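Beta-ketoacyl-[acyl-carrier-protein] synthase III (Pseudomonas aeruginosa, PDB 2X3E) probably catalyses the condensation of acetyl-CoA with malonyl-ACP that initiates bacterial fatty acid synthesis. Local coordinates at residues A[190-195]-A[209-214]; A[138-143]-A[281-286]; A[5-10]-A[171-176]; A[115-120]-A[313-318]. The protein carries 1 engineered substitution. All blocks are in the same frame, centred on the assembly; numbering follows the deposited sequence. Where two conformers were deposited one is given.

Contact 1 (A[190-195]-A[209-214])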
loop_
_atom_site.group_PDB
_atom_site.type_symbol
_atom_site.label_atom_id
_atom_site.label_comp_id
_atom_site.label_asym_id
_atom_site.label_seq_id
_atom_site.Cartn_x
_atom_site.Cartn_y
_atom_site.Cartn_z
ATOM N N ASP A 190 15.954 4.527 9.359
ATOM C CA ASP A 190 15.810 5.579 10.371
ATOM C C ASP A 190 16.148 6.991 9.873
ATOM O O ASP A 190 15.967 7.962 10.605
ATOM C CB ASP A 190 16.688 5.256 11.584
ATOM C CG ASP A 190 18.156 5.120 11.222
ATOM O OD1 ASP A 190 18.490 4.199 10.438
ATOM O OD2 ASP A 190 18.970 5.928 11.722
ATOM N N LEU A 191 16.642 7.119 8.639
ATOM C CA LEU A 191 17.093 8.438 8.135
ATOM C C LEU A 191 15.974 9.470 7.932
ATOM O O LEU A 191 16.169 10.658 8.203
ATOM C CB LEU A 191 17.876 8.298 6.821
ATOM C CG LEU A 191 19.345 7.873 6.861
ATOM C CD1 LEU A 191 19.943 8.055 5.471
ATOM C CD2 LEU A 191 20.159 8.669 7.899
ATOM N N LEU A 192 14.842 9.015 7.402
ATOM C CA LEU A 192 13.656 9.838 7.177
ATOM C C LEU A 192 12.491 9.116 7.830
ATOM O O LEU A 192 12.205 7.970 7.471
ATOM C CB LEU A 192 13.354 9.966 5.677
ATOM C CG LEU A 192 14.410 10.555 4.738
ATOM C CD1 LEU A 192 14.430 9.803 3.407
ATOM C CD2 LEU A 192 14.178 12.043 4.505
ATOM N N MET A 193 11.815 9.766 8.774
ATOM C CA MET A 193 10.756 9.088 9.513
ATOM C C MET A 193 9.676 9.989 10.101
ATOM O O MET A 193 9.957 11.056 10.632
ATOM C CB MET A 193 11.360 8.264 10.654
ATOM C CG MET A 193 10.442 7.146 11.138
ATOM S SD MET A 193 11.206 6.234 12.462
ATOM C CE MET A 193 11.091 7.440 13.766
ATOM N N THR A 194 8.436 9.513 10.004
ATOM C CA THR A 194 7.321 10.018 10.794
ATOM C C THR A 194 6.864 8.854 11.660
ATOM O O THR A 194 6.305 7.890 11.147
ATOM C CB THR A 194 6.156 10.486 9.913
ATOM O OG1 THR A 194 6.631 11.475 8.998
ATOM C CG2 THR A 194 5.033 11.085 10.771
ATOM N N PRO A 195 7.126 8.921 12.973
ATOM C CA PRO A 195 6.752 7.786 13.824
ATOM C C PRO A 195 5.248 7.537 13.879
ATOM O O PRO A 195 4.454 8.443 13.600
ATOM C CB PRO A 195 7.271 8.181 15.207
ATOM C CG PRO A 195 8.263 9.270 14.979
ATOM C CD PRO A 195 7.893 9.947 13.702
ATOM N N ASN A 209 3.761 13.099 16.924
ATOM C CA ASN A 209 4.582 12.280 16.030
ATOM C C ASN A 209 4.927 13.055 14.754
ATOM O O ASN A 209 4.188 13.018 13.762
ATOM C CB ASN A 209 3.906 10.929 15.726
ATOM C CG ASN A 209 2.538 11.071 15.061
ATOM O OD1 ASN A 209 1.697 11.858 15.498
ATOM N ND2 ASN A 209 2.306 10.285 14.012
ATOM N N TYR A 210 6.043 13.780 14.805
ATOM C CA TYR A 210 6.435 14.679 13.726
ATOM C C TYR A 210 7.450 14.042 12.788
ATOM O O TYR A 210 8.267 13.212 13.200
ATOM C CB TYR A 210 7.043 15.971 14.284
ATOM C CG TYR A 210 6.123 16.804 15.158
ATOM C CD1 TYR A 210 6.573 17.329 16.364
ATOM C CD2 TYR A 210 4.810 17.076 14.773
ATOM C CE1 TYR A 210 5.743 18.102 17.174
ATOM C CE2 TYR A 210 3.971 17.848 15.576
ATOM C CZ TYR A 210 4.446 18.356 16.776
ATOM O OH TYR A 210 3.630 19.122 17.578
ATOM N N PHE A 211 7.412 14.464 11.529
ATOM C CA PHE A 211 8.394 14.024 10.548
ATOM C C PHE A 211 9.773 14.562 10.923
ATOM O O PHE A 211 9.911 15.736 11.291
ATOM C CB PHE A 211 8.023 14.510 9.150
ATOM C CG PHE A 211 9.063 14.193 8.106
ATOM C CD1 PHE A 211 9.923 15.178 7.642
ATOM C CD2 PHE A 211 9.194 12.903 7.605
ATOM C CE1 PHE A 211 10.883 14.889 6.686
ATOM C CE2 PHE A 211 10.148 12.607 6.653
ATOM C CZ PHE A 211 11.000 13.598 6.196
ATOM N N ARG A 212 10.780 13.695 10.848
ATOM C CA ARG A 212 12.167 14.109 11.018
ATOM C C ARG A 212 13.027 13.561 9.891
ATOM O O ARG A 212 12.752 12.484 9.346
ATOM C CB ARG A 212 12.722 13.676 12.380
ATOM C CG ARG A 212 12.810 12.177 12.622
ATOM C CD ARG A 212 13.743 11.889 13.799
ATOM N NE ARG A 212 13.570 10.544 14.348
ATOM C CZ ARG A 212 14.056 9.423 13.815
ATOM N NH1 ARG A 212 14.761 9.442 12.686
ATOM N NH2 ARG A 212 13.832 8.261 14.424
ATOM N N MET A 213 14.063 14.316 9.538
ATOM C CA MET A 213 15.020 13.869 8.541
ATOM C C MET A 213 16.432 14.327 8.869
ATOM O O MET A 213 16.637 15.430 9.384
ATOM C CB MET A 213 14.627 14.366 7.149
ATOM C CG MET A 213 14.662 15.875 6.966
ATOM S SD MET A 213 14.091 16.376 5.328
ATOM C CE MET A 213 15.107 15.349 4.267
ATOM N N ASP A 214 17.389 13.457 8.560
ATOM C CA ASP A 214 18.807 13.771 8.613
ATOM C C ASP A 214 19.186 14.406 7.272
ATOM O O ASP A 214 19.587 13.713 6.341
ATOM C CB ASP A 214 19.604 12.482 8.870
ATOM C CG ASP A 214 21.070 12.737 9.166
ATOM O OD1 ASP A 214 21.653 13.701 8.623
ATOM O OD2 ASP A 214 21.648 11.947 9.939
#

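Contact 2 (A[138-143]-A[281-286])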
loop_
_atom_site.group_PDB
_atom_site.type_symbol
_atom_site.label_atom_id
_atom_site.label_comp_id
_atom_site.label_asym_id
_atom_site.label_seq_id
_atom_site.Cartn_x
_atom_site.Cartn_y
_atom_site.Cartn_z
ATOM N N GLY A 138 -0.668 10.031 -6.790
ATOM C CA GLY A 138 0.375 10.381 -5.832
ATOM C C GLY A 138 -0.116 11.564 -5.022
ATOM O O GLY A 138 -0.364 12.624 -5.576
ATOM N N VAL A 139 -0.291 11.370 -3.717
ATOM C CA VAL A 139 -0.825 12.414 -2.845
ATOM C C VAL A 139 -0.176 12.354 -1.475
ATOM O O VAL A 139 -0.018 11.277 -0.903
ATOM C CB VAL A 139 -2.365 12.296 -2.684
ATOM C CG1 VAL A 139 -2.781 10.889 -2.193
ATOM C CG2 VAL A 139 -2.900 13.384 -1.752
ATOM N N ASP A 140 0.192 13.514 -0.950
ATOM C CA ASP A 140 0.667 13.611 0.415
ATOM C C ASP A 140 0.354 14.987 0.997
ATOM O O ASP A 140 0.368 15.997 0.282
ATOM C CB ASP A 140 2.172 13.300 0.492
ATOM C CG ASP A 140 2.461 11.829 0.798
ATOM O OD1 ASP A 140 1.891 11.297 1.767
ATOM O OD2 ASP A 140 3.278 11.203 0.082
ATOM N N THR A 141 0.047 15.000 2.289
ATOM C CA THR A 141 -0.210 16.219 3.042
ATOM C C THR A 141 0.755 16.283 4.231
ATOM O O THR A 141 0.346 16.353 5.403
ATOM C CB THR A 141 -1.666 16.285 3.533
ATOM O OG1 THR A 141 -2.014 15.047 4.165
ATOM C CG2 THR A 141 -2.617 16.552 2.364
ATOM N N PHE A 142 2.045 16.268 3.911
ATOM C CA PHE A 142 3.099 16.287 4.926
ATOM C C PHE A 142 3.034 17.465 5.886
ATOM O O PHE A 142 3.492 17.340 7.018
ATOM C CB PHE A 142 4.492 16.232 4.279
ATOM C CG PHE A 142 5.097 14.858 4.261
ATOM C CD1 PHE A 142 4.373 13.773 3.795
ATOM C CD2 PHE A 142 6.397 14.647 4.710
ATOM C CE1 PHE A 142 4.928 12.504 3.774
ATOM C CE2 PHE A 142 6.956 13.381 4.692
ATOM C CZ PHE A 142 6.217 12.306 4.220
ATOM N N SER A 143 2.477 18.598 5.460
ATOM C CA SER A 143 2.366 19.759 6.359
ATOM C C SER A 143 1.645 19.413 7.663
ATOM O O SER A 143 1.956 19.982 8.706
ATOM C CB SER A 143 1.673 20.947 5.684
ATOM O OG SER A 143 0.269 20.763 5.620
ATOM N N THR A 281 6.449 17.780 -2.276
ATOM C CA THR A 281 5.130 17.214 -1.992
ATOM C C THR A 281 5.144 15.677 -1.925
ATOM O O THR A 281 4.089 15.037 -2.010
ATOM C CB THR A 281 4.102 17.684 -3.040
ATOM O OG1 THR A 281 4.519 17.273 -4.347
ATOM C CG2 THR A 281 3.956 19.204 -3.014
ATOM N N VAL A 282 6.335 15.093 -1.755
ATOM C CA VAL A 282 6.488 13.642 -1.521
ATOM C C VAL A 282 5.858 12.825 -2.662
ATOM O O VAL A 282 6.259 13.011 -3.809
ATOM C CB VAL A 282 5.990 13.238 -0.101
ATOM C CG1 VAL A 282 6.423 11.818 0.250
ATOM C CG2 VAL A 282 6.534 14.194 0.939
ATOM N N ALA A 283 4.874 11.964 -2.405
ATOM C CA ALA A 283 4.354 11.092 -3.472
ATOM C C ALA A 283 3.741 11.879 -4.647
ATOM O O ALA A 283 3.731 11.397 -5.777
ATOM C CB ALA A 283 3.350 10.052 -2.907
ATOM N N ALA A 284 3.264 13.094 -4.382
ATOM C CA ALA A 284 2.688 13.959 -5.424
ATOM C C ALA A 284 3.718 14.649 -6.334
ATOM O O ALA A 284 3.343 15.226 -7.362
ATOM C CB ALA A 284 1.790 15.016 -4.783
ATOM N N SER A 285 5.003 14.599 -5.976
ATOM C CA SER A 285 5.995 15.495 -6.591
ATOM C C SER A 285 6.176 15.270 -8.090
ATOM O O SER A 285 6.205 16.231 -8.868
ATOM C CB SER A 285 7.342 15.400 -5.866
ATOM O OG SER A 285 7.972 14.147 -6.076
ATOM N N ILE A 286 6.285 14.007 -8.491
ATOM C CA ILE A 286 6.464 13.663 -9.903
ATOM C C ILE A 286 5.239 14.038 -10.756
ATOM O O ILE A 286 5.383 14.734 -11.755
ATOM C CB ILE A 286 6.830 12.177 -10.088
ATOM C CG1 ILE A 286 8.205 11.902 -9.475
ATOM C CG2 ILE A 286 6.821 11.804 -11.579
ATOM C CD1 ILE A 286 8.615 10.431 -9.521
#

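Contact 3 (A[5-10]-A[171-176])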
loop_
_atom_site.group_PDB
_atom_site.type_symbol
_atom_site.label_atom_id
_atom_site.label_comp_id
_atom_site.label_asym_id
_atom_site.label_seq_id
_atom_site.Cartn_x
_atom_site.Cartn_y
_atom_site.Cartn_z
ATOM N N ALA A 5 0.742 -4.030 -22.381
ATOM C CA ALA A 5 1.423 -2.959 -21.667
ATOM C C ALA A 5 0.423 -2.100 -20.904
ATOM O O ALA A 5 -0.788 -2.166 -21.137
ATOM C CB ALA A 5 2.209 -2.096 -22.645
ATOM N N ALA A 6 0.951 -1.295 -19.989
ATOM C CA ALA A 6 0.183 -0.260 -19.315
ATOM C C ALA A 6 0.582 1.074 -19.916
ATOM O O ALA A 6 1.762 1.416 -19.913
ATOM C CB ALA A 6 0.480 -0.272 -17.829
ATOM N N VAL A 7 -0.402 1.822 -20.414
ATOM C CA VAL A 7 -0.168 3.059 -21.148
ATOM C C VAL A 7 -0.750 4.279 -20.431
ATOM O O VAL A 7 -1.930 4.307 -20.091
ATOM C CB VAL A 7 -0.785 2.969 -22.559
ATOM C CG1 VAL A 7 -0.686 4.306 -23.270
ATOM C CG2 VAL A 7 -0.108 1.868 -23.368
ATOM N N VAL A 8 0.079 5.295 -20.218
ATOM C CA VAL A 8 -0.396 6.566 -19.660
ATOM C C VAL A 8 -1.308 7.242 -20.686
ATOM O O VAL A 8 -0.934 7.392 -21.847
ATOM C CB VAL A 8 0.777 7.518 -19.307
ATOM C CG1 VAL A 8 0.254 8.874 -18.841
ATOM C CG2 VAL A 8 1.667 6.899 -18.231
ATOM N N CYS A 9 -2.503 7.647 -20.256
ATOM C CA CYS A 9 -3.461 8.295 -21.158
ATOM C C CYS A 9 -4.208 9.488 -20.549
ATOM O O CYS A 9 -5.064 10.062 -21.204
ATOM C CB CYS A 9 -4.454 7.261 -21.709
ATOM S SG CYS A 9 -5.465 6.418 -20.482
ATOM N N GLY A 10 -3.852 9.887 -19.327
ATOM C CA GLY A 10 -4.499 11.020 -18.664
ATOM C C GLY A 10 -3.667 11.553 -17.517
ATOM O O GLY A 10 -2.945 10.798 -16.866
ATOM N N ALA A 171 2.955 -2.349 -26.177
ATOM C CA ALA A 171 4.260 -1.833 -25.756
ATOM C C ALA A 171 4.859 -0.804 -26.726
ATOM O O ALA A 171 5.724 -0.033 -26.329
ATOM C CB ALA A 171 5.238 -2.981 -25.538
ATOM N N GLU A 172 4.407 -0.794 -27.983
ATOM C CA GLU A 172 4.896 0.176 -28.979
ATOM C C GLU A 172 4.160 1.532 -28.961
ATOM O O GLU A 172 4.574 2.470 -29.651
ATOM C CB GLU A 172 4.866 -0.437 -30.383
ATOM C CG GLU A 172 3.479 -0.562 -31.014
ATOM C CD GLU A 172 3.461 -1.489 -32.222
ATOM O OE1 GLU A 172 4.547 -1.811 -32.764
ATOM O OE2 GLU A 172 2.351 -1.900 -32.635
ATOM N N GLU A 173 3.086 1.642 -28.177
ATOM C CA GLU A 173 2.349 2.908 -28.060
ATOM C C GLU A 173 3.110 3.919 -27.215
ATOM O O GLU A 173 3.676 3.563 -26.185
ATOM C CB GLU A 173 0.984 2.693 -27.406
ATOM C CG GLU A 173 0.007 1.919 -28.237
ATOM C CD GLU A 173 -1.358 1.902 -27.610
ATOM O OE1 GLU A 173 -1.667 0.939 -26.876
ATOM O OE2 GLU A 173 -2.108 2.878 -27.824
ATOM N N GLU A 174 3.099 5.184 -27.637
ATOM C CA GLU A 174 3.571 6.258 -26.774
ATOM C C GLU A 174 2.839 6.139 -25.451
ATOM O O GLU A 174 1.627 5.911 -25.435
ATOM C CB GLU A 174 3.270 7.630 -27.375
ATOM C CG GLU A 174 4.100 7.978 -28.587
ATOM C CD GLU A 174 3.694 9.304 -29.213
ATOM O OE1 GLU A 174 2.647 9.872 -28.825
ATOM O OE2 GLU A 174 4.423 9.780 -30.101
ATOM N N GLY A 175 3.574 6.272 -24.351
ATOM C CA GLY A 175 2.979 6.265 -23.014
ATOM C C GLY A 175 3.056 4.931 -22.305
ATOM O O GLY A 175 2.774 4.849 -21.112
ATOM N N ALA A 176 3.422 3.881 -23.035
ATOM C CA ALA A 176 3.633 2.573 -22.432
ATOM C C ALA A 176 4.825 2.626 -21.484
ATOM O O ALA A 176 5.869 3.195 -21.808
ATOM C CB ALA A 176 3.852 1.514 -23.498
#

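Contact 4 (A[115-120]-A[313-318])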
loop_
_atom_site.group_PDB
_atom_site.type_symbol
_atom_site.label_atom_id
_atom_site.label_comp_id
_atom_site.label_asym_id
_atom_site.label_seq_id
_atom_site.Cartn_x
_atom_site.Cartn_y
_atom_site.Cartn_z
ATOM N N PHE A 115 5.040 7.239 -6.097
ATOM C CA PHE A 115 4.475 7.336 -7.446
ATOM C C PHE A 115 5.127 6.333 -8.415
ATOM O O PHE A 115 4.432 5.713 -9.240
ATOM C CB PHE A 115 4.573 8.761 -7.980
ATOM C CG PHE A 115 3.774 8.989 -9.233
ATOM C CD1 PHE A 115 2.395 9.105 -9.174
ATOM C CD2 PHE A 115 4.404 9.077 -10.472
ATOM C CE1 PHE A 115 1.651 9.303 -10.327
ATOM C CE2 PHE A 115 3.669 9.278 -11.626
ATOM C CZ PHE A 115 2.289 9.396 -11.554
ATOM N N VAL A 116 6.445 6.147 -8.291
ATOM C CA VAL A 116 7.158 5.159 -9.113
ATOM C C VAL A 116 6.730 3.719 -8.780
ATOM O O VAL A 116 6.431 2.931 -9.691
ATOM C CB VAL A 116 8.692 5.318 -9.012
ATOM C CG1 VAL A 116 9.404 4.292 -9.888
ATOM C CG2 VAL A 116 9.111 6.728 -9.437
ATOM N N TYR A 117 6.700 3.386 -7.487
ATOM C CA TYR A 117 6.194 2.088 -7.021
ATOM C C TYR A 117 4.738 1.909 -7.406
ATOM O O TYR A 117 4.321 0.817 -7.782
ATOM C CB TYR A 117 6.330 1.946 -5.496
ATOM C CG TYR A 117 7.611 1.273 -5.046
ATOM C CD1 TYR A 117 8.795 1.993 -4.888
ATOM C CD2 TYR A 117 7.634 -0.087 -4.775
ATOM C CE1 TYR A 117 9.965 1.360 -4.476
ATOM C CE2 TYR A 117 8.789 -0.723 -4.369
ATOM C CZ TYR A 117 9.951 -0.001 -4.218
ATOM O OH TYR A 117 11.084 -0.659 -3.796
ATOM N N GLY A 118 3.968 2.987 -7.279
ATOM C CA GLY A 118 2.572 3.011 -7.710
ATOM C C GLY A 118 2.395 2.645 -9.169
ATOM O O GLY A 118 1.500 1.875 -9.507
ATOM N N LEU A 119 3.245 3.188 -10.039
ATOM C CA LEU A 119 3.194 2.863 -11.474
ATOM C C LEU A 119 3.529 1.395 -11.740
ATOM O O LEU A 119 2.900 0.746 -12.582
ATOM C CB LEU A 119 4.143 3.764 -12.263
ATOM C CG LEU A 119 3.711 5.218 -12.431
ATOM C CD1 LEU A 119 4.881 6.059 -12.931
ATOM C CD2 LEU A 119 2.515 5.308 -13.396
ATOM N N ALA A 120 4.515 0.876 -11.016
ATOM C CA ALA A 120 4.863 -0.542 -11.092
ATOM C C ALA A 120 3.668 -1.409 -10.691
ATOM O O ALA A 120 3.344 -2.379 -11.369
ATOM C CB ALA A 120 6.058 -0.847 -10.184
ATOM N N GLY A 313 12.457 4.735 3.764
ATOM C CA GLY A 313 12.412 3.280 3.646
ATOM C C GLY A 313 13.730 2.618 4.034
ATOM O O GLY A 313 13.748 1.784 4.931
ATOM N N LEU A 314 14.836 2.940 3.361
ATOM C CA LEU A 314 14.883 3.794 2.178
ATOM C C LEU A 314 14.295 3.071 0.970
ATOM O O LEU A 314 14.279 1.837 0.926
ATOM C CB LEU A 314 16.333 4.182 1.858
ATOM C CG LEU A 314 17.089 4.949 2.947
ATOM C CD1 LEU A 314 18.538 5.221 2.528
ATOM C CD2 LEU A 314 16.377 6.244 3.285
ATOM N N THR A 315 13.826 3.853 0.004
ATOM C CA THR A 315 13.292 3.352 -1.260
ATOM C C THR A 315 13.835 4.173 -2.419
ATOM O O THR A 315 14.224 5.326 -2.248
ATOM C CB THR A 315 11.751 3.465 -1.315
ATOM O OG1 THR A 315 11.347 4.799 -0.958
ATOM C CG2 THR A 315 11.104 2.455 -0.384
ATOM N N TRP A 316 13.848 3.569 -3.604
ATOM C CA TRP A 316 14.172 4.281 -4.829
ATOM C C TRP A 316 13.600 3.529 -6.014
ATOM O O TRP A 316 13.218 2.351 -5.908
ATOM C CB TRP A 316 15.688 4.407 -5.001
ATOM C CG TRP A 316 16.358 3.079 -5.140
ATOM C CD1 TRP A 316 16.442 2.315 -6.263
ATOM C CD2 TRP A 316 17.001 2.339 -4.098
ATOM N NE1 TRP A 316 17.104 1.136 -5.987
ATOM C CE2 TRP A 316 17.460 1.131 -4.663
ATOM C CE3 TRP A 316 17.232 2.581 -2.739
ATOM C CZ2 TRP A 316 18.149 0.169 -3.915
ATOM C CZ3 TRP A 316 17.913 1.622 -1.998
ATOM C CH2 TRP A 316 18.365 0.437 -2.586
ATOM N N GLY A 317 13.565 4.204 -7.152
ATOM C CA GLY A 317 13.205 3.552 -8.402
ATOM C C GLY A 317 13.040 4.522 -9.546
ATOM O O GLY A 317 12.934 5.733 -9.336
ATOM N N SER A 318 13.039 3.983 -10.759
ATOM C CA SER A 318 12.794 4.783 -11.945
ATOM C C SER A 318 11.970 3.992 -12.955
ATOM O O SER A 318 11.907 2.762 -12.898
ATOM C CB SER A 318 14.112 5.215 -12.591
ATOM O OG SER A 318 14.973 5.820 -11.645
#

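Contact 1 (A[190-195]-A[209-214])
M193 and R212 form a hydrogen-bonded antiparallel pair, and their side chains run alongside one another on one face of a two-stranded ribbon. The M193 chain leaves with CG anti to the backbone N (chi1 -159°) and bends at chi3, which carries CE to a face of the R212 guanidinium, though too closely to be taken literally. At the edge of the same group NH1 donates to the backbone O of D190 at 2.8 Å, close to the guanidinium plane although bent at the hydrogen (138°). The paired backbones exchange two bonds, M193 N to R212 O at 2.9 Å and R212 N to M193 O at 2.8 Å. L192 and M213 lie side by side on the other face, where L192 CD2 is pressed tightly against M213 CE (3.4 Å). L192 CD2 also meets the rim of the F211 ring at CZ, 3.9 Å away, while T194 OG1 sits in the ring plane, 3.2 Å from F211 CD2. N209 ND2 grips P195 O in a 2.9 Å bond. T194 and P195 continue as an antiparallel ladder with a strand of the second subunit, so the ribbon belongs to the dimer interface. Its two faces differ in chemistry: the L192–M213 face is apolar and lies toward N280, a predicted active-site residue, and engineered A112 at another such position, whereas the R212 face combines a guanidinium with a thioether.

Contact 2 (A[138-143]-A[281-286])
V282 meets F142 and D140 at once. Its CG2 stands over the centre of the F142 ring, 3.5 Å from the centroid and only 6° off the normal, a CH-pi contact. Its CG1, anti to the backbone N (chi1 -168°), reaches 3.2 Å from D140 OD2. That carboxylate oxygen accepts the backbone N of A283 at 3.1 Å through its anti lone pair, pinning the start of the 3-10 turn. Farther back along the strand the chains touch closely: A284 CB lies 3.3 Å from G138 O, and G138 CA is 3.5 Å from A283 O. In the second shell D140 OD1 is held by T82 OG1, T80 OG1 and S81 N, so both oxygens have partners, which should limit rotation of the carboxylate. V282 N is bonded to N280 OD1, and S285 OG to H250 ND1. N280 and H250 are predicted active-site residues, and the V282 side chain lies about 4 Å from that of A112, the engineered position of the third. Strand 133-140 thus meets the loop leading into helix 285-295 beside the probable catalytic centre, the Cys-His-Asn site characteristic of FabH enzymes of the thiolase fold.

Contact 3 (A[5-10]-A[171-176])
V7 and A176 form a single backbone bridge between the outermost strand 5-14 and the type II beta turn E173–A176, within the link that leads from strand 160-169 of one sheet to strand 177-184 of the other in this thiolase-like fold. Inside the turn A176 N closes back on E173 O at 3.2 Å, and G175 takes the positive phi (98°) that the third position of a type II turn adopts. The carbonyl of G175 then turns to the strand and accepts V8 N at 2.9 Å. The bond is straight at the hydrogen (171°), but the donor stands well above the carbonyl plane rather than on a lone pair. The strand answers with A6 O, which lies 3.3 Å from A176 CA in a CA-H...O contact. A5 and V7 supply the apolar surface: V7 CG2 packs 4.0 Å from A176 CB, and A5 CB is 4.1 Å from that same methyl. The acidic ends are held elsewhere, E173 OE2 in a salt bridge to R167 and E174 OE1 in one to K325. Backbone bonds also tie V7 to R167 and A6 to L177, so the strand connects with both neighbours of the link; farther on, C9 and G10 form a classic beta bulge facing V165. At the turn, V7 CG1, set anti to the V7 N (chi1 173°), comes within 3.6 Å of E174 O.

Contact 4 (A[115-120]-A[313-318])
Helix 115-120 crosses strand 315-318 at 60°, the short axes approaching to 8.0 Å, and the backbones come nearest at V116 and G317, whose CA atoms are 6.3 Å apart. V116 points its side chain at the strand: with chi1 at -179°, CG1 drops onto the peptide between G317 and S318, 3.7 Å from G317 C and 3.8 Å from S318 N. Its other branch, CG2, lies 4.0 Å from G317 O. One residue on, the Y117 ring comes to the strand at its CE1 corner, 3.7 Å from W316 O and 4.2 Å from T315 CB. The Y117 hydroxyl is hydrogen-bonded to G183 O and to A105 N of the second subunit, which should steady the ring from its far end. T315 OG1 is likewise bound outside the pair, to T113 OG1 and A312 O. V116 also packs on L182 and I286, so the helix touches several elements of the surrounding core. The hydroxyls of Y117 and T315 find their partners in neighbouring elements, and what joins helix to strand is mainly van der Waals contact of V116 and Y117 carbon with strand backbone and T315 CB; the absence of a side chain at G317 is consistent with this close approach.

How the contacts relate
Contacts 2 and 4 form the buried centre of the chain and touch each other, F115 and V116 of helix 114-127 meeting A283 and I286. Contact 4 is chiefly apolar packing, whereas contact 2 combines a carboxylate bond with CH-pi packing beside the predicted catalytic residues. Contact 1, whose centre is about 18 Å from that of the chain, is partly exposed and combines backbone ladder bonds with side-chain bonds to carbonyls; it reaches contact 2 through F211 on F142 and contact 4 through L192 on L314. Contact 3, across the chain's centre from contact 1, is buried although about 19 Å from that centre, and shares a five-stranded sheet with contact 2. All but contact 3 border the second subunit.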